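PDB 5Z6P: B-agarase from Agarivorans gilvus, which probably hydrolyses the beta-1,4 glycosidic linkages of agarose, as a member of glycoside hydrolase family 50. Local coordinates for residues Ser136-Leu141 with Arg207-Pro212; Pro299-Gly304 with Gln756-Lys761; Ala69-His74 with His193-Asp198; Leu589-Phe594 with Gly624-Val629. All coordinates share one frame; numbering follows the deposited sequence.

Contact 1 (Ser136-Leu141 with Arg207-Pro212)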
loop_
_atom_site.group_PDB
_atom_site.type_symbol
_atom_site.label_atom_id
_atom_site.label_comp_id
_atom_site.label_asym_id
_atom_site.label_seq_id
_atom_site.Cartn_x
_atom_site.Cartn_y
_atom_site.Cartn_z
ATOM N N SER A 136 -3.531 -25.321 10.562
ATOM C CA SER A 136 -2.102 -25.342 10.894
ATOM C C SER A 136 -1.374 -24.259 10.116
ATOM O O SER A 136 -1.605 -24.107 8.929
ATOM C CB SER A 136 -1.454 -26.696 10.593
ATOM O OG SER A 136 -1.682 -27.611 11.645
ATOM N N PHE A 137 -0.497 -23.509 10.779
ATOM C CA PHE A 137 0.228 -22.423 10.132
ATOM C C PHE A 137 1.727 -22.659 10.194
ATOM O O PHE A 137 2.244 -23.096 11.204
ATOM C CB PHE A 137 -0.130 -21.076 10.767
ATOM C CG PHE A 137 -1.573 -20.707 10.608
ATOM C CD1 PHE A 137 -2.016 -20.102 9.453
ATOM C CD2 PHE A 137 -2.493 -21.000 11.599
ATOM C CE1 PHE A 137 -3.335 -19.783 9.289
ATOM C CE2 PHE A 137 -3.803 -20.670 11.448
ATOM C CZ PHE A 137 -4.231 -20.061 10.284
ATOM N N MET A 138 2.416 -22.380 9.092
ATOM C CA MET A 138 3.846 -22.635 8.975
ATOM C C MET A 138 4.584 -21.382 8.532
ATOM O O MET A 138 4.201 -20.744 7.553
ATOM C CB MET A 138 4.116 -23.753 7.975
ATOM C CG MET A 138 3.333 -25.034 8.208
ATOM S SD MET A 138 4.333 -26.291 9.020
ATOM C CE MET A 138 5.368 -26.889 7.678
ATOM N N VAL A 139 5.635 -21.027 9.258
ATOM C CA VAL A 139 6.496 -19.929 8.860
ATOM C C VAL A 139 7.876 -20.498 8.526
ATOM O O VAL A 139 8.617 -20.898 9.421
ATOM C CB VAL A 139 6.616 -18.872 9.961
ATOM C CG1 VAL A 139 7.425 -17.691 9.468
ATOM C CG2 VAL A 139 5.241 -18.425 10.407
ATOM N N GLU A 140 8.202 -20.557 7.234
ATOM C CA GLU A 140 9.413 -21.232 6.793
ATOM C C GLU A 140 10.621 -20.348 6.968
ATOM O O GLU A 140 10.704 -19.271 6.397
ATOM C CB GLU A 140 9.304 -21.677 5.335
ATOM C CG GLU A 140 10.626 -22.227 4.789
ATOM C CD GLU A 140 10.447 -23.138 3.586
ATOM O OE1 GLU A 140 9.744 -24.165 3.706
ATOM O OE2 GLU A 140 11.001 -22.816 2.520
ATOM N N LEU A 141 11.556 -20.820 7.777
ATOM C CA LEU A 141 12.741 -20.054 8.115
ATOM C C LEU A 141 13.962 -20.555 7.345
ATOM O O LEU A 141 14.991 -19.902 7.318
ATOM C CB LEU A 141 12.995 -20.111 9.624
ATOM C CG LEU A 141 12.050 -19.289 10.507
ATOM C CD1 LEU A 141 12.308 -19.541 11.981
ATOM C CD2 LEU A 141 12.180 -17.815 10.195
ATOM N N ARG A 207 5.584 -25.732 17.648
ATOM C CA ARG A 207 6.504 -26.772 17.234
ATOM C C ARG A 207 7.453 -26.272 16.167
ATOM O O ARG A 207 7.202 -25.249 15.531
ATOM C CB ARG A 207 5.730 -27.967 16.694
ATOM C CG ARG A 207 4.967 -27.665 15.416
ATOM C CD ARG A 207 3.807 -28.607 15.246
ATOM N NE ARG A 207 3.129 -28.455 13.969
ATOM C CZ ARG A 207 1.948 -27.869 13.808
ATOM N NH1 ARG A 207 1.311 -27.366 14.844
ATOM N NH2 ARG A 207 1.399 -27.788 12.607
ATOM N N LEU A 208 8.544 -27.010 15.980
ATOM C CA LEU A 208 9.375 -26.879 14.798
ATOM C C LEU A 208 9.004 -28.031 13.878
ATOM O O LEU A 208 8.866 -29.170 14.325
ATOM C CB LEU A 208 10.861 -26.901 15.157
ATOM C CG LEU A 208 11.304 -25.683 15.973
ATOM C CD1 LEU A 208 12.710 -25.847 16.479
ATOM C CD2 LEU A 208 11.196 -24.418 15.148
ATOM N N GLN A 209 8.804 -27.727 12.603
ATOM C CA GLN A 209 8.346 -28.729 11.660
ATOM C C GLN A 209 9.185 -28.731 10.398
ATOM O O GLN A 209 9.398 -27.692 9.783
ATOM C CB GLN A 209 6.876 -28.499 11.315
ATOM C CG GLN A 209 6.281 -29.581 10.445
ATOM C CD GLN A 209 4.812 -29.801 10.729
ATOM O OE1 GLN A 209 4.394 -29.890 11.885
ATOM N NE2 GLN A 209 4.018 -29.904 9.673
ATOM N N SER A 210 9.653 -29.915 10.026
ATOM C CA SER A 210 10.415 -30.102 8.803
ATOM C C SER A 210 9.595 -29.710 7.581
ATOM O O SER A 210 8.395 -29.987 7.497
ATOM C CB SER A 210 10.873 -31.553 8.676
ATOM O OG SER A 210 9.803 -32.379 8.246
ATOM N N SER A 211 10.257 -29.060 6.634
ATOM C CA SER A 211 9.601 -28.605 5.422
ATOM C C SER A 211 10.123 -29.425 4.240
ATOM O O SER A 211 11.326 -29.497 4.011
ATOM C CB SER A 211 9.845 -27.102 5.222
ATOM O OG SER A 211 8.756 -26.483 4.560
ATOM N N PRO A 212 9.221 -30.075 3.506
ATOM C CA PRO A 212 9.644 -30.860 2.349
ATOM C C PRO A 212 10.000 -29.949 1.186
ATOM O O PRO A 212 9.409 -28.877 1.059
ATOM C CB PRO A 212 8.411 -31.700 2.031
ATOM C CG PRO A 212 7.282 -30.837 2.443
ATOM C CD PRO A 212 7.757 -30.053 3.649
#

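Contact 2 (Pro299-Gly304 with Gln756-Lys761)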
loop_
_atom_site.group_PDB
_atom_site.type_symbol
_atom_site.label_atom_id
_atom_site.label_comp_id
_atom_site.label_asym_id
_atom_site.label_seq_id
_atom_site.Cartn_x
_atom_site.Cartn_y
_atom_site.Cartn_z
ATOM N N PRO A 299 -22.662 19.620 -1.384
ATOM C CA PRO A 299 -21.612 18.991 -0.581
ATOM C C PRO A 299 -21.080 17.715 -1.248
ATOM O O PRO A 299 -21.813 17.020 -1.946
ATOM C CB PRO A 299 -22.309 18.684 0.741
ATOM C CG PRO A 299 -23.507 19.543 0.765
ATOM C CD PRO A 299 -23.926 19.749 -0.647
ATOM N N TYR A 300 -19.795 17.437 -1.059
ATOM C CA TYR A 300 -19.159 16.350 -1.780
ATOM C C TYR A 300 -18.259 15.517 -0.872
ATOM O O TYR A 300 -17.555 16.025 -0.010
ATOM C CB TYR A 300 -18.385 16.917 -2.980
ATOM C CG TYR A 300 -17.697 15.900 -3.882
ATOM C CD1 TYR A 300 -18.370 15.317 -4.948
ATOM C CD2 TYR A 300 -16.360 15.554 -3.684
ATOM C CE1 TYR A 300 -17.745 14.399 -5.782
ATOM C CE2 TYR A 300 -15.721 14.639 -4.520
ATOM C CZ TYR A 300 -16.423 14.066 -5.570
ATOM O OH TYR A 300 -15.808 13.176 -6.401
ATOM N N PHE A 301 -18.330 14.212 -1.069
ATOM C CA PHE A 301 -17.479 13.270 -0.392
ATOM C C PHE A 301 -16.935 12.330 -1.486
ATOM O O PHE A 301 -17.690 11.823 -2.314
ATOM C CB PHE A 301 -18.254 12.528 0.692
ATOM C CG PHE A 301 -17.395 11.668 1.589
ATOM C CD1 PHE A 301 -16.810 12.197 2.734
ATOM C CD2 PHE A 301 -17.198 10.317 1.301
ATOM C CE1 PHE A 301 -16.035 11.411 3.568
ATOM C CE2 PHE A 301 -16.422 9.518 2.122
ATOM C CZ PHE A 301 -15.843 10.056 3.261
ATOM N N ALA A 302 -15.622 12.130 -1.510
ATOM C CA ALA A 302 -14.978 11.445 -2.647
ATOM C C ALA A 302 -14.778 9.952 -2.424
ATOM O O ALA A 302 -13.988 9.556 -1.585
ATOM C CB ALA A 302 -13.629 12.098 -2.966
ATOM N N THR A 303 -15.480 9.122 -3.192
ATOM C CA THR A 303 -15.239 7.680 -3.139
ATOM C C THR A 303 -14.951 7.169 -4.545
ATOM O O THR A 303 -15.588 7.590 -5.509
ATOM C CB THR A 303 -16.436 6.892 -2.527
ATOM O OG1 THR A 303 -17.634 7.174 -3.264
ATOM C CG2 THR A 303 -16.639 7.279 -1.055
ATOM N N GLY A 304 -13.982 6.269 -4.657
ATOM C CA GLY A 304 -13.564 5.772 -5.958
ATOM C C GLY A 304 -12.342 4.886 -5.888
ATOM O O GLY A 304 -11.832 4.628 -4.805
ATOM N N GLN A 756 -24.462 4.578 -0.925
ATOM C CA GLN A 756 -25.856 4.986 -0.799
ATOM C C GLN A 756 -26.138 5.536 0.594
ATOM O O GLN A 756 -27.054 6.330 0.774
ATOM C CB GLN A 756 -26.810 3.823 -1.106
ATOM C CG GLN A 756 -26.980 2.834 0.037
ATOM C CD GLN A 756 -28.134 1.860 -0.168
ATOM O OE1 GLN A 756 -29.074 2.150 -0.905
ATOM N NE2 GLN A 756 -28.067 0.701 0.492
ATOM N N SER A 757 -25.345 5.137 1.580
ATOM C CA SER A 757 -25.557 5.609 2.940
ATOM C C SER A 757 -24.693 6.816 3.359
ATOM O O SER A 757 -25.104 7.592 4.204
ATOM C CB SER A 757 -25.338 4.455 3.915
ATOM O OG SER A 757 -23.976 4.308 4.253
ATOM N N MET A 758 -23.501 6.963 2.781
ATOM C CA MET A 758 -22.519 7.935 3.280
ATOM C C MET A 758 -23.015 9.382 3.358
ATOM O O MET A 758 -22.762 10.065 4.341
ATOM C CB MET A 758 -21.236 7.909 2.426
ATOM C CG MET A 758 -21.440 8.274 0.961
ATOM S SD MET A 758 -19.964 8.013 -0.047
ATOM C CE MET A 758 -20.507 8.705 -1.593
ATOM N N TYR A 759 -23.701 9.849 2.324
ATOM C CA TYR A 759 -24.130 11.228 2.291
ATOM C C TYR A 759 -25.152 11.547 3.390
ATOM O O TYR A 759 -24.964 12.511 4.127
ATOM C CB TYR A 759 -24.682 11.581 0.904
ATOM C CG TYR A 759 -23.638 12.070 -0.080
ATOM C CD1 TYR A 759 -22.608 12.905 0.328
ATOM C CD2 TYR A 759 -23.687 11.694 -1.416
ATOM C CE1 TYR A 759 -21.649 13.365 -0.591
ATOM C CE2 TYR A 759 -22.745 12.145 -2.327
ATOM C CZ TYR A 759 -21.732 12.982 -1.911
ATOM O OH TYR A 759 -20.790 13.410 -2.822
ATOM N N PRO A 760 -26.230 10.747 3.512
ATOM C CA PRO A 760 -27.114 11.067 4.635
ATOM C C PRO A 760 -26.456 10.867 5.996
ATOM O O PRO A 760 -26.760 11.622 6.911
ATOM C CB PRO A 760 -28.306 10.111 4.445
ATOM C CG PRO A 760 -27.912 9.147 3.394
ATOM C CD PRO A 760 -26.875 9.822 2.563
ATOM N N LYS A 761 -25.553 9.902 6.135
ATOM C CA LYS A 761 -24.874 9.728 7.419
ATOM C C LYS A 761 -23.952 10.905 7.724
ATOM O O LYS A 761 -23.929 11.412 8.846
ATOM C CB LYS A 761 -24.066 8.442 7.455
ATOM C CG LYS A 761 -23.558 8.125 8.843
ATOM C CD LYS A 761 -22.308 7.272 8.826
ATOM C CE LYS A 761 -22.444 6.091 7.889
ATOM N NZ LYS A 761 -23.502 5.138 8.289
#

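Contact 3 (Ala69-His74 with His193-Asp198)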
loop_
_atom_site.group_PDB
_atom_site.type_symbol
_atom_site.label_atom_id
_atom_site.label_comp_id
_atom_site.label_asym_id
_atom_site.label_seq_id
_atom_site.Cartn_x
_atom_site.Cartn_y
_atom_site.Cartn_z
ATOM N N ALA A 69 -7.313 -10.474 22.071
ATOM C CA ALA A 69 -6.558 -9.292 21.710
ATOM C C ALA A 69 -7.472 -8.084 21.794
ATOM O O ALA A 69 -8.537 -8.064 21.189
ATOM C CB ALA A 69 -5.953 -9.432 20.304
ATOM N N LEU A 70 -7.051 -7.085 22.560
ATOM C CA LEU A 70 -7.850 -5.889 22.760
ATOM C C LEU A 70 -7.510 -4.849 21.705
ATOM O O LEU A 70 -7.099 -3.733 22.020
ATOM C CB LEU A 70 -7.615 -5.317 24.158
ATOM C CG LEU A 70 -7.584 -6.276 25.346
ATOM C CD1 LEU A 70 -7.503 -5.481 26.656
ATOM C CD2 LEU A 70 -8.789 -7.221 25.348
ATOM N N SER A 71 -7.700 -5.219 20.447
ATOM C CA SER A 71 -7.211 -4.427 19.333
ATOM C C SER A 71 -8.201 -3.356 18.912
ATOM O O SER A 71 -7.824 -2.404 18.251
ATOM C CB SER A 71 -6.870 -5.338 18.147
ATOM O OG SER A 71 -7.875 -6.334 17.967
ATOM N N LYS A 72 -9.469 -3.486 19.286
ATOM C CA LYS A 72 -10.380 -2.392 18.988
ATOM C C LYS A 72 -9.931 -1.125 19.722
ATOM O O LYS A 72 -9.875 -0.043 19.144
ATOM C CB LYS A 72 -11.818 -2.727 19.361
ATOM C CG LYS A 72 -12.770 -1.584 19.046
ATOM C CD LYS A 72 -14.222 -1.953 19.252
ATOM C CE LYS A 72 -15.114 -0.735 19.043
ATOM N NZ LYS A 72 -16.540 -1.126 18.907
ATOM N N LYS A 73 -9.605 -1.263 20.999
ATOM C CA LYS A 73 -9.133 -0.113 21.773
ATOM C C LYS A 73 -7.688 0.235 21.434
ATOM O O LYS A 73 -7.370 1.386 21.155
ATOM C CB LYS A 73 -9.253 -0.376 23.269
ATOM C CG LYS A 73 -8.815 0.802 24.121
ATOM C CD LYS A 73 -8.907 0.481 25.600
ATOM C CE LYS A 73 -8.311 1.607 26.452
ATOM N NZ LYS A 73 -8.102 1.199 27.866
ATOM N N HIS A 74 -6.834 -0.784 21.449
ATOM C CA HIS A 74 -5.391 -0.612 21.331
ATOM C C HIS A 74 -4.880 -0.894 19.929
ATOM O O HIS A 74 -5.207 -1.919 19.351
ATOM C CB HIS A 74 -4.671 -1.526 22.319
ATOM C CG HIS A 74 -5.000 -1.247 23.747
ATOM N ND1 HIS A 74 -4.432 -0.207 24.453
ATOM C CD2 HIS A 74 -5.850 -1.862 24.603
ATOM C CE1 HIS A 74 -4.914 -0.198 25.681
ATOM N NE2 HIS A 74 -5.778 -1.192 25.798
ATOM N N HIS A 193 -2.712 -6.026 14.917
ATOM C CA HIS A 193 -2.707 -4.575 14.987
ATOM C C HIS A 193 -3.505 -3.932 13.870
ATOM O O HIS A 193 -3.848 -4.577 12.889
ATOM C CB HIS A 193 -1.266 -4.045 14.985
ATOM C CG HIS A 193 -0.625 -4.026 13.634
ATOM N ND1 HIS A 193 0.011 -5.125 13.100
ATOM C CD2 HIS A 193 -0.519 -3.042 12.711
ATOM C CE1 HIS A 193 0.481 -4.817 11.903
ATOM N NE2 HIS A 193 0.178 -3.556 11.645
ATOM N N GLY A 194 -3.821 -2.657 14.056
ATOM C CA GLY A 194 -4.563 -1.885 13.084
ATOM C C GLY A 194 -5.967 -2.414 12.839
ATOM O O GLY A 194 -6.525 -2.250 11.758
ATOM N N SER A 195 -6.541 -3.059 13.840
ATOM C CA SER A 195 -7.827 -3.700 13.649
ATOM C C SER A 195 -8.978 -2.836 14.160
ATOM O O SER A 195 -8.784 -2.007 15.038
ATOM C CB SER A 195 -7.845 -5.050 14.347
ATOM O OG SER A 195 -8.988 -5.776 13.969
ATOM N N LEU A 196 -10.175 -3.035 13.607
ATOM C CA LEU A 196 -11.355 -2.323 14.096
ATOM C C LEU A 196 -12.119 -3.151 15.124
ATOM O O LEU A 196 -13.129 -2.707 15.672
ATOM C CB LEU A 196 -12.290 -1.961 12.951
ATOM C CG LEU A 196 -11.761 -0.975 11.912
ATOM C CD1 LEU A 196 -12.865 -0.717 10.942
ATOM C CD2 LEU A 196 -11.310 0.318 12.576
ATOM N N LEU A 197 -11.622 -4.353 15.389
ATOM C CA LEU A 197 -12.342 -5.308 16.211
ATOM C C LEU A 197 -11.411 -6.010 17.174
ATOM O O LEU A 197 -10.212 -6.050 16.955
ATOM C CB LEU A 197 -13.044 -6.340 15.328
ATOM C CG LEU A 197 -13.981 -5.811 14.245
ATOM C CD1 LEU A 197 -14.385 -6.933 13.308
ATOM C CD2 LEU A 197 -15.198 -5.166 14.873
ATOM N N ASP A 198 -11.972 -6.553 18.249
ATOM C CA ASP A 198 -11.234 -7.451 19.120
ATOM C C ASP A 198 -11.127 -8.803 18.437
ATOM O O ASP A 198 -11.836 -9.064 17.485
ATOM C CB ASP A 198 -11.922 -7.579 20.480
ATOM C CG ASP A 198 -11.769 -6.324 21.330
ATOM O OD1 ASP A 198 -10.822 -5.533 21.092
ATOM O OD2 ASP A 198 -12.588 -6.136 22.245
HETATM O O HOH W 1 -5.757 -2.754 16.480
HETATM O O HOH W 2 -10.334 0.154 16.401
HETATM O O HOH W 3 -10.631 -3.412 22.644
#

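Contact 4 (Leu589-Phe594 with Gly624-Val629)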
loop_
_atom_site.group_PDB
_atom_site.type_symbol
_atom_site.label_atom_id
_atom_site.label_comp_id
_atom_site.label_asym_id
_atom_site.label_seq_id
_atom_site.Cartn_x
_atom_site.Cartn_y
_atom_site.Cartn_z
ATOM N N LEU A 589 13.163 21.008 13.793
ATOM C CA LEU A 589 13.136 22.294 13.100
ATOM C C LEU A 589 13.634 22.153 11.652
ATOM O O LEU A 589 13.044 22.680 10.728
ATOM C CB LEU A 589 14.003 23.323 13.830
ATOM C CG LEU A 589 13.607 23.769 15.240
ATOM C CD1 LEU A 589 14.681 24.685 15.814
ATOM C CD2 LEU A 589 12.247 24.464 15.231
ATOM N N LEU A 590 14.751 21.451 11.495
ATOM C CA LEU A 590 15.382 21.270 10.195
ATOM C C LEU A 590 14.463 20.489 9.248
ATOM O O LEU A 590 14.267 20.909 8.130
ATOM C CB LEU A 590 16.729 20.557 10.345
ATOM C CG LEU A 590 17.785 21.294 11.186
ATOM C CD1 LEU A 590 19.051 20.462 11.364
ATOM C CD2 LEU A 590 18.129 22.649 10.586
ATOM N N LEU A 591 13.896 19.373 9.717
ATOM C CA LEU A 591 13.019 18.542 8.888
ATOM C C LEU A 591 11.794 19.340 8.424
ATOM O O LEU A 591 11.455 19.358 7.234
ATOM C CB LEU A 591 12.584 17.279 9.652
ATOM C CG LEU A 591 11.669 16.279 8.965
ATOM C CD1 LEU A 591 12.289 15.737 7.690
ATOM C CD2 LEU A 591 11.310 15.141 9.920
ATOM N N GLU A 592 11.157 20.030 9.360
ATOM C CA GLU A 592 9.994 20.826 9.010
ATOM C C GLU A 592 10.344 21.945 8.035
ATOM O O GLU A 592 9.587 22.183 7.109
ATOM C CB GLU A 592 9.316 21.421 10.255
ATOM C CG GLU A 592 8.197 22.385 9.893
ATOM C CD GLU A 592 7.249 22.688 11.032
ATOM O OE1 GLU A 592 7.375 22.046 12.075
ATOM O OE2 GLU A 592 6.375 23.562 10.878
ATOM N N ALA A 593 11.476 22.627 8.226
ATOM C CA ALA A 593 11.859 23.689 7.281
ATOM C C ALA A 593 12.096 23.114 5.872
ATOM O O ALA A 593 11.679 23.681 4.881
ATOM C CB ALA A 593 13.118 24.440 7.758
ATOM N N PHE A 594 12.783 21.988 5.808
ATOM C CA PHE A 594 13.008 21.304 4.537
ATOM C C PHE A 594 11.687 20.983 3.827
ATOM O O PHE A 594 11.472 21.400 2.698
ATOM C CB PHE A 594 13.823 20.023 4.757
ATOM C CG PHE A 594 13.766 19.051 3.596
ATOM C CD1 PHE A 594 14.385 19.343 2.397
ATOM C CD2 PHE A 594 13.117 17.835 3.730
ATOM C CE1 PHE A 594 14.349 18.441 1.338
ATOM C CE2 PHE A 594 13.066 16.942 2.688
ATOM C CZ PHE A 594 13.672 17.249 1.483
ATOM N N GLY A 624 6.378 6.855 6.064
ATOM C CA GLY A 624 6.958 8.056 5.508
ATOM C C GLY A 624 6.186 9.267 5.961
ATOM O O GLY A 624 5.745 10.061 5.145
ATOM N N MET A 625 6.003 9.389 7.269
ATOM C CA MET A 625 5.316 10.536 7.837
ATOM C C MET A 625 5.655 10.743 9.295
ATOM O O MET A 625 6.090 9.831 9.996
ATOM C CB MET A 625 3.801 10.414 7.659
ATOM C CG MET A 625 3.165 9.277 8.393
ATOM S SD MET A 625 1.370 9.397 8.284
ATOM C CE MET A 625 0.992 10.424 9.706
ATOM N N ASN A 626 5.453 11.979 9.732
ATOM C CA ASN A 626 5.834 12.413 11.061
ATOM C C ASN A 626 5.249 13.806 11.308
ATOM O O ASN A 626 4.831 14.463 10.357
ATOM C CB ASN A 626 7.354 12.401 11.186
ATOM C CG ASN A 626 8.016 13.092 10.030
ATOM O OD1 ASN A 626 7.861 14.301 9.853
ATOM N ND2 ASN A 626 8.754 12.330 9.225
ATOM N N PRO A 627 5.191 14.251 12.583
ATOM C CA PRO A 627 4.541 15.542 12.858
ATOM C C PRO A 627 5.156 16.674 12.050
ATOM O O PRO A 627 4.447 17.515 11.522
ATOM C CB PRO A 627 4.772 15.744 14.357
ATOM C CG PRO A 627 4.890 14.358 14.899
ATOM C CD PRO A 627 5.594 13.565 13.820
ATOM N N GLU A 628 6.471 16.655 11.906
ATOM C CA GLU A 628 7.161 17.703 11.159
ATOM C C GLU A 628 6.683 17.858 9.707
ATOM O O GLU A 628 6.364 18.964 9.287
ATOM C CB GLU A 628 8.664 17.445 11.201
ATOM C CG GLU A 628 9.268 17.607 12.594
ATOM C CD GLU A 628 9.131 16.370 13.470
ATOM O OE1 GLU A 628 8.595 15.339 13.005
ATOM O OE2 GLU A 628 9.584 16.431 14.633
ATOM N N VAL A 629 6.608 16.767 8.939
ATOM C CA VAL A 629 6.250 16.900 7.534
ATOM C C VAL A 629 4.731 17.068 7.361
ATOM O O VAL A 629 4.274 17.663 6.395
ATOM C CB VAL A 629 6.795 15.702 6.673
ATOM C CG1 VAL A 629 8.336 15.651 6.753
ATOM C CG2 VAL A 629 6.186 14.372 7.088
#

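Contact 1 (Ser136-Leu141 with Arg207-Pro212)
Ser136 and Gln209 both meet the guanidinium group of Arg207 at its edge, where Ser136 CB and Gln209 CD lie in the plane of the group. The two strands that carry them, 135-140 and 199-210, belong to the all-beta, agarase CBM-like domain. Each pairs antiparallel with strand 95-103, yet their short axes diverge by 73°, so the strands turn sharply against each other and meet through side chains. Arg207 NH2 donates to Ser136 OG over 3.2 Å, with OG tilted somewhat out of the guanidinium plane. This is the secondary bond of the serine, whose stronger partner is Asp100; outside the two segments, Asp100 also forms a salt bridge with Arg207 NH1 and so ties both residues to strand 95-103. Arg207 NE reaches Gln209 OE1 at 2.8 Å, approaching from above the carbonyl plane, and thereby helps fix the rotation of the glutamine amide. The Met138 side chain crosses that of Gln209 at about a right angle. The methionine chain is bent at chi2 (-101°) and again at chi3, which brings SD to 3.7 Å from Gln209 NE2 and CE to 4.0 Å from Gln209 CG. Tyr170, on strand 168-174, packs against Met138 and bonds through its hydroxyl to Ser211 OG. At the far end of the contact, Glu140 stretches out with CG anti to its own N (chi1 173°). Its two carboxylate oxygens are divided: OE2 accepts from Cys151 N, of the Cys151-Cys162 disulfide, while Ser211 OG donates to OE1 at 2.7 Å, arriving nearly along the C-O axis.

Contact 2 (Pro299-Gly304 with Gln756-Lys761)
Tyr759 points its ring edge-on at the backbone of strand 299-305, with Phe301 N close to the ring plane. The peptide N-H of Phe301 donates to Tyr759 OH over 3.1 Å in a nearly straight bond (166°). The same hydroxyl also bonds to Gly267 O, so two backbone groups grip this buried oxygen. Beside the bond, Tyr759 CE1 packs at 3.7 Å on Phe301 CB, and the Tyr300 ring, reaching the other way, comes obliquely to the hydroxyl through CD1. Strand 299-305 lies beside the parallel strand 709-714, an arrangement consistent with the first and last strands of the (beta/alpha)8 barrel expected of this family; helix 745-762 packs on its outer side. That helix is kinked at Tyr759 and Pro760. From it, Met758 runs out straight beyond CG (chi2 -172°) and carries SD between two strand side chains. SD stands 3.8 Å from Phe301 CD2, an oblique Met-aromatic contact with the sulfur 5.0 Å from the ring centroid, and 3.6 Å from Thr303 CG2. Met758 and Thr303 reach toward each other tip to tip, CE lying 3.7 Å from Thr303 OG1, a hydroxyl bonded to Asn755 OD1.

Contact 3 (Ala69-His74 with His193-Asp198)
Ser71 against Leu197 and Lys72 against Asp198 make the tight half of this contact, where two loops of the CBM-like beta domain close on each other: the one between strands 64-69 and 76-81, and the one joining strands 185-193 and 199-210. An inverse gamma turn centred on Leu70 leads into Ser71. With OG set between its own N and carbonyl carbon (chi1 43°), the serine donates to Leu197 O over 2.6 Å, in the carbonyl plane. Its CB meanwhile packs 3.9 Å from Ser195 CB. Asp198 folds its carboxylate back over the first loop, and Lys72 N donates to OD1 at 3.0 Å. The Lys72 side chain then runs out straight, lays CG 3.6 Å from Leu196 O and carries its ammonium away from the contact.

Where the loops draw apart, water replaces direct contact. One molecule joins Ser71 O to Ser195 N, and a second donates to both Lys72 O and Ser195 O. This side also faces the rest of the enzyme: His650 NE2 bonds to Ser71 O, and Glu647 OE1 bonds to Leu196 N and Ser195 OG, the latter held chiefly by His199. Beyond the Asp198 carboxylate a third water accepts from Lys73 N at 2.9 Å and donates to Asp198 OD1 at 2.6 Å, giving that oxygen a second donor.

Contact 4 (Leu589-Phe594 with Gly624-Val629)
Leu591 turns CG anti to its backbone N (chi1 -180°), which points the side chain toward Asn626, coming from the opposite direction. Asn626 sets its own CG between N and the carbonyl carbon (chi1 49°), and this curls the amide back over the start of helix 627-634. There OD1 accepts from Val629 N at 2.9 Å: Asn626 is the N-cap of the helix. Leu591 CD2 rests 3.6 Å from Asn626 OD1, a methyl group packed beside the capping oxygen, whose hydrogen bond stays within its own segment. Asn626 ND2 is satisfied by Gly513 O.

The branched end of the leucine also packs on two residues of the first turn. CD2 lies 3.7 Å from Glu628 CB, the two side chains crossing at about a right angle, and CG lies 4.0 Å from Val629 CG1. The next residue, Glu592, packs its aliphatic part on the backbone, CG standing 3.9 Å from Glu628 O. The helices come close here, the CA atoms of Glu592 and Glu628 being 4.7 Å apart.

The two carboxylates part company. Glu628 bends at its second torsion and sends its oxygens to Tyr522 OH and His521 NE2, whereas Glu592 forms salt bridges with Arg631 and Lys635, which probably offset its charge. Helix 581-609 lies between helix 627-634 and helix 537-550, whose Leu545 packs against Leu590 and Ala593, while the short helix 518-521 borders the capped end through His521.

Overall arrangement
Contacts 1 and 3 both belong to the CBM-like beta domain and share strand 199-210: contact 3 lies just before its start and contact 1 at its end, with centres 27 Å apart. Their segments alternate along the chain, so the two contacts cross in sequence. Contact 2 opens only after both have closed, and joins strand 299-305 to the C-terminal helix 745-762; contact 4, on helices 581-609 and 627-634, is nested inside that long loop. Contacts 1 and 2, about 46 Å apart between centres, lie on opposite sides of the chain's centre. Contact 3 faces the rest of the enzyme, probably the catalytic part, its Leu196 touching helix 689-704, which Phe301 and Met758 of contact 2 also touch.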